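Acetaldehyde dehydrogenase (Acetylating) (Geobacillus thermoglucosidasius, PDB 5J78) probably catalyses the reversible NAD-dependent conversion of acetaldehyde and coenzyme A to acetyl-CoA. Local coordinates at residues A[63-68]-A[181-186]; A[175-180]-A[192-197]; A[110-115]-A[154-159]. All blocks are in the same frame, centred on the assembly; numbering follows the deposited sequence. Where two conformers were deposited one is given.

Contact 1 (A[63-68]-A[181-186]); sequences ESMANA and QEAAER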
loop_
_atom_site.group_PDB
_atom_site.type_symbol
_atom_site.label_atom_id
_atom_site.label_comp_id
_atom_site.label_asym_id
_atom_site.label_seq_id
_atom_site.Cartn_x
_atom_site.Cartn_y
_atom_site.Cartn_z
ATOM N N GLU A 63 39.966 -11.162 13.989
ATOM C CA GLU A 63 41.044 -12.032 13.553
ATOM C C GLU A 63 40.622 -13.505 13.639
ATOM O O GLU A 63 40.857 -14.270 12.712
ATOM C CB GLU A 63 42.297 -11.790 14.393
ATOM C CG GLU A 63 43.401 -12.797 14.132
ATOM C CD GLU A 63 44.618 -12.535 14.978
ATOM O OE1 GLU A 63 44.475 -12.452 16.220
ATOM O OE2 GLU A 63 45.706 -12.391 14.395
ATOM N N SER A 64 39.991 -13.875 14.753
ATOM C CA SER A 64 39.493 -15.226 14.951
ATOM C C SER A 64 38.448 -15.576 13.896
ATOM O O SER A 64 38.437 -16.688 13.378
ATOM C CB SER A 64 38.903 -15.375 16.355
ATOM O OG SER A 64 38.284 -16.644 16.521
ATOM N N MET A 65 37.568 -14.629 13.581
ATOM C CA MET A 65 36.571 -14.834 12.527
ATOM C C MET A 65 37.276 -15.086 11.194
ATOM O O MET A 65 36.948 -16.030 10.472
ATOM C CB MET A 65 35.630 -13.628 12.404
ATOM C CG MET A 65 34.673 -13.442 13.559
ATOM S SD MET A 65 33.896 -11.781 13.557
ATOM C CE MET A 65 32.980 -11.854 12.023
ATOM N N ALA A 66 38.264 -14.253 10.880
ATOM C CA ALA A 66 38.990 -14.404 9.621
ATOM C C ALA A 66 39.666 -15.772 9.535
ATOM O O ALA A 66 39.692 -16.408 8.466
ATOM C CB ALA A 66 40.011 -13.312 9.458
ATOM N N ASN A 67 40.213 -16.223 10.662
ATOM C CA ASN A 67 40.944 -17.483 10.691
ATOM C C ASN A 67 40.005 -18.632 10.418
ATOM O O ASN A 67 40.331 -19.550 9.672
ATOM C CB ASN A 67 41.646 -17.698 12.035
ATOM C CG ASN A 67 42.900 -16.861 12.181
ATOM O OD1 ASN A 67 43.530 -16.490 11.188
ATOM N ND2 ASN A 67 43.280 -16.568 13.427
ATOM N N ALA A 68 38.823 -18.567 11.007
ATOM C CA ALA A 68 37.853 -19.634 10.850
ATOM C C ALA A 68 37.343 -19.704 9.414
ATOM O O ALA A 68 37.099 -20.790 8.889
ATOM C CB ALA A 68 36.704 -19.441 11.825
ATOM N N GLN A 181 29.963 -16.710 13.888
ATOM C CA GLN A 181 29.560 -16.477 15.282
ATOM C C GLN A 181 30.362 -17.328 16.265
ATOM O O GLN A 181 30.739 -16.863 17.340
ATOM C CB GLN A 181 28.065 -16.759 15.456
ATOM C CG GLN A 181 27.583 -16.775 16.880
ATOM C CD GLN A 181 27.615 -15.387 17.501
ATOM O OE1 GLN A 181 27.614 -14.374 16.790
ATOM N NE2 GLN A 181 27.649 -15.334 18.827
ATOM N N GLU A 182 30.598 -18.584 15.912
ATOM C CA GLU A 182 31.370 -19.474 16.783
ATOM C C GLU A 182 32.811 -19.000 16.902
ATOM O O GLU A 182 33.378 -19.009 17.988
ATOM C CB GLU A 182 31.313 -20.915 16.263
ATOM C CG GLU A 182 29.961 -21.528 16.541
ATOM C CD GLU A 182 29.764 -22.904 15.943
ATOM O OE1 GLU A 182 30.694 -23.415 15.267
ATOM O OE2 GLU A 182 28.662 -23.467 16.164
ATOM N N ALA A 183 33.402 -18.587 15.783
ATOM C CA ALA A 183 34.739 -17.989 15.799
ATOM C C ALA A 183 34.787 -16.723 16.669
ATOM O O ALA A 183 35.750 -16.483 17.390
ATOM C CB ALA A 183 35.177 -17.668 14.379
ATOM N N ALA A 184 33.742 -15.913 16.593
ATOM C CA ALA A 184 33.718 -14.661 17.326
ATOM C C ALA A 184 33.569 -14.955 18.821
ATOM O O ALA A 184 34.260 -14.373 19.661
ATOM C CB ALA A 184 32.587 -13.769 16.824
ATOM N N GLU A 185 32.686 -15.889 19.142
ATOM C CA GLU A 185 32.490 -16.295 20.534
ATOM C C GLU A 185 33.771 -16.828 21.182
ATOM O O GLU A 185 34.104 -16.479 22.317
ATOM C CB GLU A 185 31.400 -17.350 20.631
ATOM C CG GLU A 185 30.030 -16.758 20.841
ATOM C CD GLU A 185 28.971 -17.796 21.166
ATOM O OE1 GLU A 185 29.135 -18.528 22.169
ATOM O OE2 GLU A 185 27.964 -17.864 20.425
ATOM N N ARG A 186 34.481 -17.675 20.453
ATOM C CA ARG A 186 35.749 -18.225 20.919
ATOM C C ARG A 186 36.722 -17.142 21.374
ATOM O O ARG A 186 37.491 -17.345 22.311
ATOM C CB ARG A 186 36.404 -19.047 19.808
ATOM C CG ARG A 186 36.430 -20.549 20.034
ATOM C CD ARG A 186 37.200 -21.258 18.917
ATOM N NE ARG A 186 36.356 -21.475 17.741
ATOM C CZ ARG A 186 36.663 -21.133 16.490
ATOM N NH1 ARG A 186 37.821 -20.554 16.180
ATOM N NH2 ARG A 186 35.793 -21.387 15.532
HETATM O O HOH W 1 39.284 -19.206 14.538
#

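Contact 2 (A[175-180]-A[192-197]); sequences EAARIM and GLISCI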
loop_
_atom_site.group_PDB
_atom_site.type_symbol
_atom_site.label_atom_id
_atom_site.label_comp_id
_atom_site.label_asym_id
_atom_site.label_seq_id
_atom_site.Cartn_x
_atom_site.Cartn_y
_atom_site.Cartn_z
ATOM N N GLU A 175 25.210 -21.645 7.395
ATOM C CA GLU A 175 26.401 -22.326 7.923
ATOM C C GLU A 175 27.567 -21.338 8.003
ATOM O O GLU A 175 28.322 -21.338 8.980
ATOM C CB GLU A 175 26.773 -23.559 7.062
ATOM C CG GLU A 175 28.074 -24.317 7.472
ATOM C CD GLU A 175 28.105 -24.819 8.921
ATOM O OE1 GLU A 175 27.054 -24.880 9.593
ATOM O OE2 GLU A 175 29.208 -25.168 9.398
ATOM N N ALA A 176 27.686 -20.467 7.004
ATOM C CA ALA A 176 28.732 -19.454 7.009
ATOM C C ALA A 176 28.558 -18.494 8.189
ATOM O O ALA A 176 29.527 -18.150 8.862
ATOM C CB ALA A 176 28.737 -18.693 5.696
ATOM N N ALA A 177 27.325 -18.071 8.448
ATOM C CA ALA A 177 27.044 -17.240 9.621
ATOM C C ALA A 177 27.346 -17.959 10.963
ATOM O O ALA A 177 27.896 -17.354 11.886
ATOM C CB ALA A 177 25.583 -16.777 9.590
ATOM N N ARG A 178 26.968 -19.234 11.039
ATOM C CA ARG A 178 27.209 -20.077 12.204
ATOM C C ARG A 178 28.707 -20.117 12.523
ATOM O O ARG A 178 29.122 -19.923 13.661
ATOM C CB ARG A 178 26.677 -21.492 11.928
ATOM C CG ARG A 178 26.097 -22.251 13.111
ATOM C CD ARG A 178 25.354 -23.526 12.630
ATOM N NE ARG A 178 23.978 -23.235 12.205
ATOM C CZ ARG A 178 23.450 -23.514 11.015
ATOM N NH1 ARG A 178 24.162 -24.120 10.053
ATOM N NH2 ARG A 178 22.183 -23.184 10.791
ATOM N N ILE A 179 29.509 -20.351 11.492
ATOM C CA ILE A 179 30.952 -20.410 11.630
ATOM C C ILE A 179 31.534 -19.054 12.062
ATOM O O ILE A 179 32.429 -19.010 12.895
ATOM C CB ILE A 179 31.600 -20.876 10.316
ATOM C CG1 ILE A 179 31.363 -22.380 10.123
ATOM C CG2 ILE A 179 33.104 -20.634 10.316
ATOM C CD1 ILE A 179 31.583 -22.842 8.715
ATOM N N MET A 180 31.021 -17.955 11.512
ATOM C CA MET A 180 31.461 -16.620 11.933
ATOM C C MET A 180 31.165 -16.350 13.426
ATOM O O MET A 180 32.023 -15.833 14.148
ATOM C CB MET A 180 30.808 -15.550 11.045
ATOM C CG MET A 180 31.351 -15.471 9.606
ATOM S SD MET A 180 33.164 -15.429 9.428
ATOM C CE MET A 180 33.534 -17.157 9.347
ATOM N N GLY A 192 24.709 -14.186 19.968
ATOM C CA GLY A 192 23.642 -13.492 19.264
ATOM C C GLY A 192 24.112 -12.355 18.373
ATOM O O GLY A 192 23.296 -11.684 17.749
ATOM N N LEU A 193 25.426 -12.158 18.295
ATOM C CA LEU A 193 26.007 -11.057 17.537
ATOM C C LEU A 193 25.776 -11.173 16.037
ATOM O O LEU A 193 25.505 -10.177 15.351
ATOM C CB LEU A 193 27.501 -10.995 17.802
ATOM C CG LEU A 193 28.181 -9.738 17.293
ATOM C CD1 LEU A 193 27.722 -8.505 18.076
ATOM C CD2 LEU A 193 29.672 -9.900 17.374
ATOM N N ILE A 194 25.944 -12.403 15.553
ATOM C CA ILE A 194 25.826 -12.775 14.149
ATOM C C ILE A 194 24.798 -13.890 14.053
ATOM O O ILE A 194 24.934 -14.921 14.720
ATOM C CB ILE A 194 27.147 -13.270 13.572
ATOM C CG1 ILE A 194 28.234 -12.205 13.709
ATOM C CG2 ILE A 194 26.998 -13.678 12.122
ATOM C CD1 ILE A 194 29.625 -12.784 13.647
ATOM N N SER A 195 23.775 -13.674 13.237
ATOM C CA SER A 195 22.663 -14.617 13.109
ATOM C C SER A 195 22.230 -14.685 11.660
ATOM O O SER A 195 22.621 -13.837 10.848
ATOM C CB SER A 195 21.484 -14.211 14.009
ATOM O OG SER A 195 21.079 -12.864 13.772
ATOM N N CYS A 196 21.428 -15.698 11.327
ATOM C CA CYS A 196 20.920 -15.852 9.969
ATOM C C CYS A 196 19.540 -16.499 9.965
ATOM O O CYS A 196 19.312 -17.503 10.637
ATOM C CB CYS A 196 21.909 -16.679 9.147
ATOM S SG CYS A 196 21.532 -16.912 7.400
ATOM N N ILE A 197 18.618 -15.891 9.227
ATOM C CA ILE A 197 17.287 -16.451 8.985
ATOM C C ILE A 197 17.426 -17.879 8.415
ATOM O O ILE A 197 18.125 -18.088 7.427
ATOM C CB ILE A 197 16.472 -15.561 7.992
ATOM C CG1 ILE A 197 16.130 -14.206 8.627
ATOM C CG2 ILE A 197 15.184 -16.237 7.569
ATOM C CD1 ILE A 197 15.692 -13.170 7.617
#

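Contact 3 (A[110-115]-A[154-159]); sequences VKTVGI and AVKARN. With GOL (glycerol), chain J.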
loop_
_atom_site.group_PDB
_atom_site.type_symbol
_atom_site.label_atom_id
_atom_site.label_comp_id
_atom_site.label_asym_id
_atom_site.label_seq_id
_atom_site.Cartn_x
_atom_site.Cartn_y
_atom_site.Cartn_z
ATOM N N VAL A 110 42.263 -0.596 10.655
ATOM C CA VAL A 110 41.408 0.590 10.722
ATOM C C VAL A 110 40.994 0.870 12.174
ATOM O O VAL A 110 40.577 -0.024 12.916
ATOM C CB VAL A 110 40.151 0.449 9.833
ATOM C CG1 VAL A 110 39.184 1.618 10.073
ATOM C CG2 VAL A 110 40.538 0.393 8.358
ATOM N N LYS A 111 41.115 2.119 12.594
ATOM C CA LYS A 111 40.635 2.490 13.924
ATOM C C LYS A 111 39.113 2.607 13.913
ATOM O O LYS A 111 38.560 3.302 13.072
ATOM C CB LYS A 111 41.264 3.811 14.385
ATOM C CG LYS A 111 42.778 3.761 14.559
ATOM C CD LYS A 111 43.340 5.145 14.908
ATOM C CE LYS A 111 44.800 5.089 15.310
ATOM N NZ LYS A 111 45.301 6.440 15.716
ATOM N N THR A 112 38.449 1.949 14.857
ATOM C CA THR A 112 36.983 1.961 14.926
ATOM C C THR A 112 36.414 2.136 16.336
ATOM O O THR A 112 35.195 2.141 16.510
ATOM C CB THR A 112 36.395 0.649 14.354
ATOM O OG1 THR A 112 36.919 -0.472 15.088
ATOM C CG2 THR A 112 36.754 0.498 12.910
ATOM N N VAL A 113 37.282 2.279 17.334
ATOM C CA VAL A 113 36.829 2.445 18.722
ATOM C C VAL A 113 37.192 3.821 19.255
ATOM O O VAL A 113 38.334 4.238 19.146
ATOM C CB VAL A 113 37.448 1.398 19.686
ATOM C CG1 VAL A 113 36.960 1.643 21.130
ATOM C CG2 VAL A 113 37.113 -0.002 19.258
ATOM N N GLY A 114 36.227 4.509 19.857
ATOM C CA GLY A 114 36.512 5.748 20.552
ATOM C C GLY A 114 36.929 6.869 19.615
ATOM O O GLY A 114 36.449 6.991 18.488
ATOM N N ILE A 115 37.842 7.694 20.103
ATOM C CA ILE A 115 38.356 8.810 19.349
ATOM C C ILE A 115 39.341 8.275 18.340
ATOM O O ILE A 115 40.354 7.691 18.715
ATOM C CB ILE A 115 39.010 9.847 20.283
ATOM C CG1 ILE A 115 37.923 10.453 21.172
ATOM C CG2 ILE A 115 39.744 10.926 19.481
ATOM C CD1 ILE A 115 38.418 11.499 22.156
ATOM N N ALA A 154 31.205 -5.729 9.517
ATOM C CA ALA A 154 30.202 -5.328 10.499
ATOM C C ALA A 154 30.753 -5.388 11.911
ATOM O O ALA A 154 30.528 -4.476 12.711
ATOM C CB ALA A 154 28.946 -6.199 10.393
ATOM N N VAL A 155 31.464 -6.465 12.238
ATOM C CA VAL A 155 31.930 -6.641 13.614
ATOM C C VAL A 155 33.112 -5.709 13.909
ATOM O O VAL A 155 33.215 -5.159 14.996
ATOM C CB VAL A 155 32.314 -8.111 13.892
ATOM C CG1 VAL A 155 32.983 -8.274 15.273
ATOM C CG2 VAL A 155 31.076 -8.984 13.810
ATOM N N LYS A 156 33.987 -5.516 12.931
ATOM C CA LYS A 156 35.116 -4.607 13.091
ATOM C C LYS A 156 34.632 -3.182 13.425
ATOM O O LYS A 156 35.286 -2.475 14.196
ATOM C CB LYS A 156 35.972 -4.623 11.822
ATOM C CG LYS A 156 37.086 -3.578 11.743
ATOM C CD LYS A 156 38.223 -3.838 12.706
ATOM C CE LYS A 156 39.095 -2.584 12.832
ATOM N NZ LYS A 156 40.442 -2.828 13.437
ATOM N N ALA A 157 33.483 -2.776 12.880
ATOM C CA ALA A 157 32.914 -1.453 13.187
ATOM C C ALA A 157 32.020 -1.469 14.429
ATOM O O ALA A 157 31.389 -0.450 14.781
ATOM C CB ALA A 157 32.145 -0.924 11.985
ATOM N N ARG A 158 31.961 -2.639 15.064
ATOM C CA ARG A 158 31.337 -2.860 16.377
ATOM C C ARG A 158 29.817 -2.967 16.321
ATOM O O ARG A 158 29.117 -2.587 17.256
ATOM C CB ARG A 158 31.754 -1.766 17.367
ATOM C CG ARG A 158 33.277 -1.658 17.543
ATOM C CD ARG A 158 33.724 -0.242 17.845
ATOM N NE ARG A 158 33.354 0.144 19.195
ATOM C CZ ARG A 158 33.067 1.382 19.580
ATOM N NH1 ARG A 158 33.107 2.393 18.732
ATOM N NH2 ARG A 158 32.752 1.615 20.835
ATOM N N ASN A 159 29.329 -3.540 15.230
ATOM C CA ASN A 159 27.916 -3.816 15.038
ATOM C C ASN A 159 27.555 -5.282 15.251
ATOM O O ASN A 159 28.423 -6.155 15.199
ATOM C CB ASN A 159 27.513 -3.409 13.617
ATOM C CG ASN A 159 27.925 -1.999 13.296
ATOM O OD1 ASN A 159 27.363 -1.041 13.838
ATOM N ND2 ASN A 159 28.942 -1.858 12.461
HETATM C C1 GOL J . 31.424 4.162 22.676
HETATM O O1 GOL J . 32.715 4.363 23.201
HETATM C C2 GOL J . 31.245 4.959 21.395
HETATM O O2 GOL J . 30.244 5.941 21.606
HETATM C C3 GOL J . 32.535 5.646 20.980
HETATM O O3 GOL J . 33.499 4.732 20.515
HETATM O O HOH W 2 32.530 2.127 15.462
#

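Contact 1 (A[63-68]-A[181-186])
Ala-183 is the first residue of 181-186 to press against the other helix. Its CB lies against three neighbours of 63-68: the carbonyl oxygen of Ser-64, the CA of Met-65 and the CB of Ala-68. The methyl pair is tight, with Ala-68 CB 3.5 Å from Ala-183 CB. The carbonyl of Ala-183 is used too. Ser-64 OG donates to Ala-183 O at 2.7 Å, and it comes from above the carbonyl plane. The hydroxyl reaches across because OG stands anti to the backbone N of Ser-64 (chi1 174°).

Ala-184 takes the next place, against the side chain of Met-65. Met-65 CG lies 3.9 Å from Ala-184 CB, and SD also grazes this methyl. The rest of the methionine runs on toward helix 143-156. Glu-185 faces the other way. Glu-185 OE2 accepts from Gln-181 NE2 at 3.0 Å, a nearly straight bond, and its OE1 forms a salt bridge with Lys-191.

Arg-186 closes the walk. Its side chain folds back so that Ala-183 CA lies over one face of the guanidinium, near its rim. Ala-68 CB sits at its edge. Water 1 lies in the guanidinium plane; it accepts from Arg-186 NH1 at 2.6 Å and donates to Ser-64 O at 2.9 Å.

The short axes approach to 7.8 Å at 139°, nearer antiparallel than parallel. This is close helix-helix packing through alanines, with a serine-to-carbonyl bond beside them. It joins helix 55-84 to the crossover helix 170-186 of a beta-alpha-beta unit in an aldehyde dehydrogenase fold.

Contact 2 (A[175-180]-A[192-197])
Ala-177 puts a small knob into the hollow between Ile-194 and Cys-196. The two strand residues point their side chains at the helix, and Ser-195 between them points away. The alanine methyl therefore settles over the strand backbone. Ala-177 CB is 3.7 Å from Cys-196 CB on one flank and 4.2 Å from Ile-194 CG2 on the other. The small methyl lets the helix and strand axes come within 7.4 Å, nearly antiparallel at 163°.

Ile-194 supplies the larger bump from the strand side. Its two arms part over the helix surface. Ile-194 CG2 lies by the backbone of the alanine, 3.8 Å from Ala-177 O. The other arm is extended (chi2 159°), which carries CD1 along to the next turn. There it rests in the angle between backbone and side chain, with Ile-194 CD1 3.9 Å from Met-180 C and 4.0 Å from Met-180 CB. Beyond CB the methionine turns away from the strand, bent at chi2 (-48°). The side chains meet by apolar packing, partly against backbone carbonyls.

Helix 170-186 and strand 194-196 are the last two elements of a beta-alpha-beta unit that begins with strand 160-165. Strand 160-165 pairs in parallel with 194-196 through Ile-161 and Phe-163. Helix 28-51 touches Ser-195 through Tyr-39. Met-180 fills in toward Ala-151 of helix 143-156 and Ala-69 of helix 55-84.

Contact 3 (A[110-115]-A[154-159])
Thr-112 holds OG1 between its backbone N and its carbonyl carbon (chi1 58°), and this aims the hydroxyl at Lys-156 O. Thr-112 OG1 donates to Lys-156 O at 2.7 Å and meets it almost head-on. A bend at chi2 (70°) folds the Lys-156 chain back across the threonine. Lys-156 CE passes 3.8 Å from Thr-112 OG1, and Lys-156 NZ ends by the loop, 2.9 Å from Val-110 O in a weak hydrogen bond. Asp-59 is the stronger partner of this amine, in a salt bridge, and Lys-108 O accepts from it as well.

Arg-158 follows the helix with positive phi, in a Schellman motif. Its side chain then crosses Val-113 at about a right angle, with Arg-158 CD 3.7 Å from Val-113 CG2. Val-113 CA lies over one face of the guanidinium, toward its rim. Arg-158 NH1 donates to Thr-112 O at 3.1 Å, on a lone pair of that carbonyl, though tilted from the guanidinium plane. Water 2 donates to both Thr-112 O and Ala-157 O. A glycerol, probably from the crystallisation liquor, accepts at O3 from Gly-114 N (2.8 Å) and from Arg-158 NH1 (3.0 Å). Arg-158 NH2 also donates to Glu-51 O.

The loop thus serves a helix C-terminus: its threonine satisfies a last-turn carbonyl, and its own carbonyls receive charged donors. The buried lysine, with a carboxylate and two carbonyl oxygens around it, is probably kept protonated.

How the contacts relate
Contacts 1 and 2 are neighbours, with centres about 11 Å apart, and both use helix 170-186. Contact 3 has its centre about 16 Å from that of contact 1 and 19 Å from that of contact 2. Along the chain, both segments of contact 3 fall between those of contact 1, while the segments of contacts 1 and 2 alternate. Val-155 of helix 143-156 joins the three: it touches Met-65, Leu-193 and Ile-194. Gln-181 OE1 of contact 1 probably accepts a hydrogen bond from Ile-194 N of contact 2. The contacts knit helices 55-84, 143-156 and 170-186 onto the mixed sheet of what is, as in relatives, probably the coenzyme-binding domain.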